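Local coordinates for protein Gp26 (Listeria phage P40, PDB 4JZ5) that probably hydrolyses glycosidic bonds of Listeria peptidoglycan, as the glycosyl hydrolase family 25 catalytic domain of the phage endolysin ply40, at residues V47-S52 with M74-Y79; I28-P33 with Y58-E63. All coordinates share one frame; numbering follows the deposited sequence. Where two conformers were deposited one is given.

Interaction 1: V47-S52 with M74-Y79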
loop_
_atom_site.group_PDB
_atom_site.type_symbol
_atom_site.label_atom_id
_atom_site.label_comp_id
_atom_site.label_asym_id
_atom_site.label_seq_id
_atom_site.Cartn_x
_atom_site.Cartn_y
_atom_site.Cartn_z
ATOM N N VAL A 47 5.731 -3.808 -6.018
ATOM C CA VAL A 47 4.279 -3.931 -6.023
ATOM C C VAL A 47 3.780 -3.968 -4.587
ATOM O O VAL A 47 4.347 -4.664 -3.754
ATOM C CB VAL A 47 3.822 -5.202 -6.772
ATOM C CG1 VAL A 47 2.302 -5.358 -6.734
ATOM C CG2 VAL A 47 4.311 -5.177 -8.212
ATOM N N VAL A 48 2.720 -3.223 -4.293
ATOM C CA VAL A 48 2.033 -3.325 -3.014
ATOM C C VAL A 48 0.695 -4.023 -3.246
ATOM O O VAL A 48 -0.055 -3.637 -4.132
ATOM C CB VAL A 48 1.780 -1.950 -2.368
ATOM C CG1 VAL A 48 1.544 -2.134 -0.865
ATOM C CG2 VAL A 48 2.951 -1.003 -2.610
ATOM N N ILE A 49 0.395 -5.057 -2.465
ATOM C CA ILE A 49 -0.843 -5.794 -2.632
ATOM C C ILE A 49 -1.745 -5.603 -1.434
ATOM O O ILE A 49 -1.289 -5.483 -0.298
ATOM C CB ILE A 49 -0.614 -7.298 -2.910
ATOM C CG1 ILE A 49 -0.118 -8.051 -1.683
ATOM C CG2 ILE A 49 0.354 -7.469 -4.064
ATOM C CD1 ILE A 49 0.171 -9.512 -1.941
ATOM N N ARG A 50 -3.048 -5.581 -1.674
ATOM C CA ARG A 50 -4.015 -5.404 -0.592
ATOM C C ARG A 50 -4.107 -6.660 0.260
ATOM O O ARG A 50 -4.307 -7.753 -0.268
ATOM C CB ARG A 50 -5.400 -5.065 -1.135
ATOM C CG ARG A 50 -6.360 -4.607 -0.037
ATOM C CD ARG A 50 -7.644 -4.014 -0.580
ATOM N NE ARG A 50 -8.530 -5.047 -1.093
ATOM C CZ ARG A 50 -9.763 -4.821 -1.534
ATOM N NH1 ARG A 50 -10.262 -3.592 -1.530
ATOM N NH2 ARG A 50 -10.495 -5.830 -1.978
ATOM N N SER A 51 -3.993 -6.496 1.578
ATOM C CA SER A 51 -4.070 -7.609 2.505
ATOM C C SER A 51 -5.485 -7.961 2.927
ATOM O O SER A 51 -5.822 -9.134 3.082
ATOM C CB SER A 51 -3.266 -7.289 3.761
ATOM O OG SER A 51 -3.748 -6.137 4.436
ATOM N N SER A 52 -6.304 -6.934 3.145
ATOM C CA SER A 52 -7.504 -7.089 3.937
ATOM C C SER A 52 -8.317 -5.802 3.903
ATOM O O SER A 52 -7.774 -4.719 3.689
ATOM C CB SER A 52 -7.132 -7.439 5.383
ATOM O OG SER A 52 -5.977 -6.742 5.822
ATOM N N MET A 74 9.606 -10.551 -7.794
ATOM C CA MET A 74 9.234 -9.139 -7.694
ATOM C C MET A 74 9.128 -8.756 -6.229
ATOM O O MET A 74 8.321 -9.337 -5.512
ATOM C CB MET A 74 7.899 -8.892 -8.376
ATOM C CG MET A 74 7.380 -7.478 -8.201
ATOM S SD MET A 74 8.328 -6.187 -9.019
ATOM C CE MET A 74 7.899 -6.537 -10.736
ATOM N N PRO A 75 9.910 -7.767 -5.782
ATOM C CA PRO A 75 9.749 -7.336 -4.389
ATOM C C PRO A 75 8.364 -6.740 -4.172
ATOM O O PRO A 75 7.815 -6.078 -5.050
ATOM C CB PRO A 75 10.861 -6.301 -4.200
ATOM C CG PRO A 75 11.202 -5.842 -5.559
ATOM C CD PRO A 75 10.952 -6.998 -6.484
ATOM N N PHE A 76 7.789 -6.994 -3.004
ATOM C CA PHE A 76 6.451 -6.528 -2.747
ATOM C C PHE A 76 6.195 -6.268 -1.277
ATOM O O PHE A 76 6.919 -6.695 -0.393
ATOM C CB PHE A 76 5.412 -7.520 -3.334
ATOM C CG PHE A 76 5.188 -8.753 -2.503
ATOM C CD1 PHE A 76 6.029 -9.843 -2.619
ATOM C CD2 PHE A 76 4.125 -8.824 -1.608
ATOM C CE1 PHE A 76 5.831 -10.981 -1.857
ATOM C CE2 PHE A 76 3.913 -9.966 -0.850
ATOM C CZ PHE A 76 4.777 -11.047 -0.978
ATOM N N GLY A 77 5.127 -5.528 -1.050
ATOM C CA GLY A 77 4.626 -5.214 0.268
ATOM C C GLY A 77 3.123 -5.384 0.341
ATOM O O GLY A 77 2.481 -5.757 -0.640
ATOM N N LEU A 78 2.547 -5.073 1.499
ATOM C CA LEU A 78 1.110 -5.232 1.744
ATOM C C LEU A 78 0.498 -3.933 2.217
ATOM O O LEU A 78 1.155 -3.174 2.939
ATOM C CB LEU A 78 0.828 -6.241 2.858
ATOM C CG LEU A 78 1.450 -7.623 2.725
ATOM C CD1 LEU A 78 1.038 -8.474 3.914
ATOM C CD2 LEU A 78 1.121 -8.324 1.430
ATOM N N TYR A 79 -0.764 -3.687 1.870
ATOM C CA TYR A 79 -1.499 -2.584 2.466
ATOM C C TYR A 79 -2.856 -3.061 2.961
ATOM O O TYR A 79 -3.553 -3.827 2.300
ATOM C CB TYR A 79 -1.641 -1.387 1.496
ATOM C CG TYR A 79 -2.671 -1.536 0.389
ATOM C CD1 TYR A 79 -3.994 -1.154 0.587
ATOM C CD2 TYR A 79 -2.317 -2.012 -0.870
ATOM C CE1 TYR A 79 -4.941 -1.258 -0.416
ATOM C CE2 TYR A 79 -3.268 -2.127 -1.887
ATOM C CZ TYR A 79 -4.573 -1.737 -1.648
ATOM O OH TYR A 79 -5.537 -1.844 -2.625
#
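Tyr79 lays its ring over the backbone of Arg50, across two neighbouring parallel strands. CG of Tyr79 sits between its backbone N and carbonyl carbon (chi1 76°), which swings the ring across onto the other strand. Arg50 CA then lies 3.8 Å from the ring centroid, over the face, in a CH-pi contact; Arg50 CB packs on the same ring, 3.5 Å from Tyr79 CZ. Val48 reaches the ring from its edge, with CG1 3.9 Å from Tyr79 CD2. The rest of the Arg50 chain runs on past the phenol to a salt bridge with Asp59.

Ile49, Phe76 and Leu78 occupy the other face of the sheet. Ile49 has CG1 in the crowded position (chi1 72°), leaning toward the partner strand, and its side chain runs alongside that of Leu78. The fit is tight: Ile49 CG1 and Leu78 CD2 are 3.4 Å apart. Ile49 CD1 continues to Phe76 CE2 at 3.9 Å, while Leu78 CD2 meets the Phe76 ring at its edge. Farther back, the side chains of Val47 and Met74 cross at about a right angle, touching through Val47 CG2 and Met74 CG.

The main chains are joined by five N-H···O bonds with parallel pairing, from Val47 N to Pro75 O at one end to Ser51 N to Tyr79 O, 2.8 Å and nearly straight, at the other. Gly77, opposite Val48, bonds through both its N and its O.

Within the sheet, the backbone of Val48 bonds to strand 25-28 on the side away from 76-79. Outward, Ile49 and Phe76 pack on Leu69 of helix 62-72, and Leu78 on Leu97 of helix 87-106. Inward, Val48 and Tyr79 meet Phe115 of strand 114-117, the next parallel strand.

Interaction 2: I28-P33 with Y58-E63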
loop_
_atom_site.group_PDB
_atom_site.type_symbol
_atom_site.label_atom_id
_atom_site.label_comp_id
_atom_site.label_asym_id
_atom_site.label_seq_id
_atom_site.Cartn_x
_atom_site.Cartn_y
_atom_site.Cartn_z
ATOM N N ILE A 28 -2.000 -3.374 -6.276
ATOM C CA ILE A 28 -3.025 -4.254 -6.812
ATOM C C ILE A 28 -3.805 -4.904 -5.676
ATOM O O ILE A 28 -3.381 -4.929 -4.511
ATOM C CB ILE A 28 -2.435 -5.328 -7.761
ATOM C CG1 ILE A 28 -1.450 -6.231 -7.015
ATOM C CG2 ILE A 28 -1.782 -4.670 -8.954
ATOM C CD1 ILE A 28 -0.916 -7.389 -7.854
ATOM N N SER A 29 -4.956 -5.448 -6.050
ATOM C CA SER A 29 -5.879 -6.054 -5.117
ATOM C C SER A 29 -6.734 -7.059 -5.874
ATOM O O SER A 29 -6.418 -7.455 -6.992
ATOM C CB SER A 29 -6.781 -4.990 -4.490
ATOM O OG SER A 29 -7.694 -4.493 -5.452
ATOM N N LYS A 30 -7.849 -7.441 -5.275
ATOM C CA LYS A 30 -8.794 -8.318 -5.958
ATOM C C LYS A 30 -9.336 -7.692 -7.240
ATOM O O LYS A 30 -9.869 -8.408 -8.092
ATOM C CB LYS A 30 -9.952 -8.694 -5.027
ATOM C CG LYS A 30 -10.875 -7.560 -4.693
ATOM C CD LYS A 30 -12.068 -7.543 -5.616
ATOM C CE LYS A 30 -13.354 -7.469 -4.824
ATOM N NZ LYS A 30 -14.546 -7.700 -5.685
ATOM N N TRP A 31 -9.217 -6.377 -7.386
ATOM C CA TRP A 31 -9.692 -5.708 -8.593
ATOM C C TRP A 31 -8.802 -5.963 -9.807
ATOM O O TRP A 31 -9.161 -5.598 -10.928
ATOM C CB TRP A 31 -9.833 -4.212 -8.320
ATOM C CG TRP A 31 -10.901 -3.932 -7.320
ATOM C CD1 TRP A 31 -10.740 -3.470 -6.054
ATOM C CD2 TRP A 31 -12.305 -4.120 -7.504
ATOM N NE1 TRP A 31 -11.961 -3.348 -5.431
ATOM C CE2 TRP A 31 -12.937 -3.745 -6.303
ATOM C CE3 TRP A 31 -13.090 -4.572 -8.570
ATOM C CZ2 TRP A 31 -14.321 -3.805 -6.138
ATOM C CZ3 TRP A 31 -14.462 -4.631 -8.404
ATOM C CH2 TRP A 31 -15.063 -4.247 -7.197
ATOM N N GLN A 32 -7.661 -6.600 -9.578
ATOM C CA GLN A 32 -6.799 -7.091 -10.642
ATOM C C GLN A 32 -6.727 -8.609 -10.513
ATOM O O GLN A 32 -5.733 -9.149 -10.031
ATOM C CB GLN A 32 -5.408 -6.462 -10.556
ATOM C CG GLN A 32 -5.351 -4.979 -10.912
ATOM C CD GLN A 32 -5.956 -4.091 -9.853
ATOM O OE1 GLN A 32 -5.734 -4.289 -8.644
ATOM N NE2 GLN A 32 -6.702 -3.085 -10.286
ATOM N N PRO A 33 -7.803 -9.307 -10.897
ATOM C CA PRO A 33 -7.841 -10.747 -10.624
ATOM C C PRO A 33 -6.866 -11.567 -11.446
ATOM O O PRO A 33 -6.488 -12.648 -10.990
ATOM C CB PRO A 33 -9.286 -11.125 -10.964
ATOM C CG PRO A 33 -9.723 -10.065 -11.951
ATOM C CD PRO A 33 -9.074 -8.812 -11.454
ATOM N N TYR A 58 -9.906 -10.999 4.354
ATOM C CA TYR A 58 -8.669 -10.846 3.612
ATOM C C TYR A 58 -9.013 -10.602 2.155
ATOM O O TYR A 58 -10.049 -11.055 1.665
ATOM C CB TYR A 58 -7.786 -12.086 3.765
ATOM C CG TYR A 58 -7.378 -12.279 5.206
ATOM C CD1 TYR A 58 -6.319 -11.563 5.748
ATOM C CD2 TYR A 58 -8.090 -13.127 6.044
ATOM C CE1 TYR A 58 -5.958 -11.716 7.081
ATOM C CE2 TYR A 58 -7.732 -13.292 7.378
ATOM C CZ TYR A 58 -6.671 -12.580 7.891
ATOM O OH TYR A 58 -6.326 -12.754 9.219
ATOM N N ASP A 59 -8.164 -9.874 1.450
ATOM C CA ASP A 59 -8.381 -9.686 0.022
ATOM C C ASP A 59 -8.361 -11.039 -0.677
ATOM O O ASP A 59 -7.488 -11.875 -0.408
ATOM C CB ASP A 59 -7.319 -8.754 -0.539
ATOM C CG ASP A 59 -7.495 -8.499 -2.017
ATOM O OD1 ASP A 59 -7.050 -9.356 -2.811
ATOM O OD2 ASP A 59 -8.084 -7.454 -2.384
ATOM N N GLU A 60 -9.321 -11.250 -1.569
ATOM C CA GLU A 60 -9.510 -12.538 -2.208
ATOM C C GLU A 60 -8.341 -12.969 -3.077
ATOM O O GLU A 60 -8.240 -14.151 -3.406
ATOM C CB GLU A 60 -10.781 -12.502 -3.059
ATOM C CG GLU A 60 -12.077 -12.277 -2.266
ATOM C CD GLU A 60 -12.485 -10.800 -2.096
ATOM O OE1 GLU A 60 -11.626 -9.899 -1.964
ATOM O OE2 GLU A 60 -13.714 -10.540 -2.072
ATOM N N ARG A 61 -7.488 -12.036 -3.482
ATOM C CA ARG A 61 -6.338 -12.363 -4.312
ATOM C C ARG A 61 -5.019 -12.239 -3.555
ATOM O O ARG A 61 -3.965 -12.308 -4.176
ATOM C CB ARG A 61 -6.297 -11.487 -5.576
ATOM C CG ARG A 61 -7.512 -11.628 -6.500
ATOM C CD ARG A 61 -7.600 -12.943 -7.247
ATOM N NE ARG A 61 -8.921 -13.052 -7.871
ATOM C CZ ARG A 61 -9.273 -13.969 -8.761
ATOM N NH1 ARG A 61 -8.404 -14.872 -9.177
ATOM N NH2 ARG A 61 -10.505 -13.967 -9.249
ATOM N N LEU A 62 -5.068 -12.045 -2.239
ATOM C CA LEU A 62 -3.842 -11.884 -1.460
ATOM C C LEU A 62 -2.837 -13.009 -1.715
ATOM O O LEU A 62 -1.672 -12.757 -2.043
ATOM C CB LEU A 62 -4.174 -11.833 0.028
ATOM C CG LEU A 62 -2.988 -11.959 0.990
ATOM C CD1 LEU A 62 -2.036 -10.802 0.830
ATOM C CD2 LEU A 62 -3.493 -12.014 2.421
ATOM N N GLU A 63 -3.272 -14.250 -1.575
ATOM C CA GLU A 63 -2.335 -15.342 -1.715
ATOM C C GLU A 63 -1.905 -15.526 -3.158
ATOM O O GLU A 63 -0.737 -15.801 -3.421
ATOM C CB GLU A 63 -2.914 -16.609 -1.114
ATOM C CG GLU A 63 -3.102 -16.451 0.397
ATOM C CD GLU A 63 -3.730 -17.644 1.060
ATOM O OE1 GLU A 63 -3.589 -18.755 0.528
ATOM O OE2 GLU A 63 -4.371 -17.462 2.118
HETATM O O HOH W 1 -10.900 -10.950 -7.650
#
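Lys30 and Asp59 make the direct hydrogen bond between these two loops: Lys30 N donates to the syn lone pair of Asp59 OD2, 2.9 Å away. With CG anti to its backbone N (chi1 -179°), Asp59 extends its carboxylate toward the 28-33 loop. The other oxygen, OD1, accepts from Arg61 N at 2.8 Å, met from above the carboxylate plane. In the conformer of Arg50 given, Asp59 OD2 also takes a salt bridge from that residue. Both oxygens of this buried group are engaged by backbone N-H groups alone, which probably helps to fix its rotation.

One water adds an indirect bond. It donates to Lys30 O at 2.8 Å and accepts from Arg61 NE at 2.9 Å, lying in the guanidinium plane at its edge.

The remaining contacts are packing. Pro33 CB rests over one face of the Arg61 guanidinium, 3.5 Å from Arg61 NH2, while Arg61 NH1 hydrogen-bonds to Gln64 OE1; Arg61 CG presses on Lys30 CA. Lys30 and Glu60 run side by side, but their charged ends stay apart, with Lys30 NZ 4.7 Å from Glu60 OE2; Glu60 pairs instead with Lys57.

Within the 28-33 loop, Ser29 OG accepts from Trp31 N and Gln32 OE1 from Ser29 N, while Lys30 CD lies over the centre of the Trp31 ring.

Two type I turns face each other, Ser29-Gln32 with an ST turn at its start and Asp59-Leu62 with an Asx turn. The first follows strand 25-28 of the family 25 barrel; the second leads into helix 62-72, with Arg61 at the N-cap position.

Overall arrangement
Arg50 joins the two contacts, whose centres lie 10 Å apart. In interaction 1 Arg50 lies against the Tyr79 ring; in the conformer given, its NE then reaches Asp59 OD2 of interaction 2 in a 2.8 Å salt bridge, which would also tie the carboxylate that holds the 28-33 loop to the barrel strand. A second connection is in the main chain, where Ile28 N lies 2.9 Å from Val48 O, a probable hydrogen bond between adjacent parallel strands. Helix 62-72 begins in 58-63 and leads on to 74-79, making 47-52, that helix and 76-81 a beta-alpha-beta crossover, with interaction 2 at its entrance and interaction 1 between its strands.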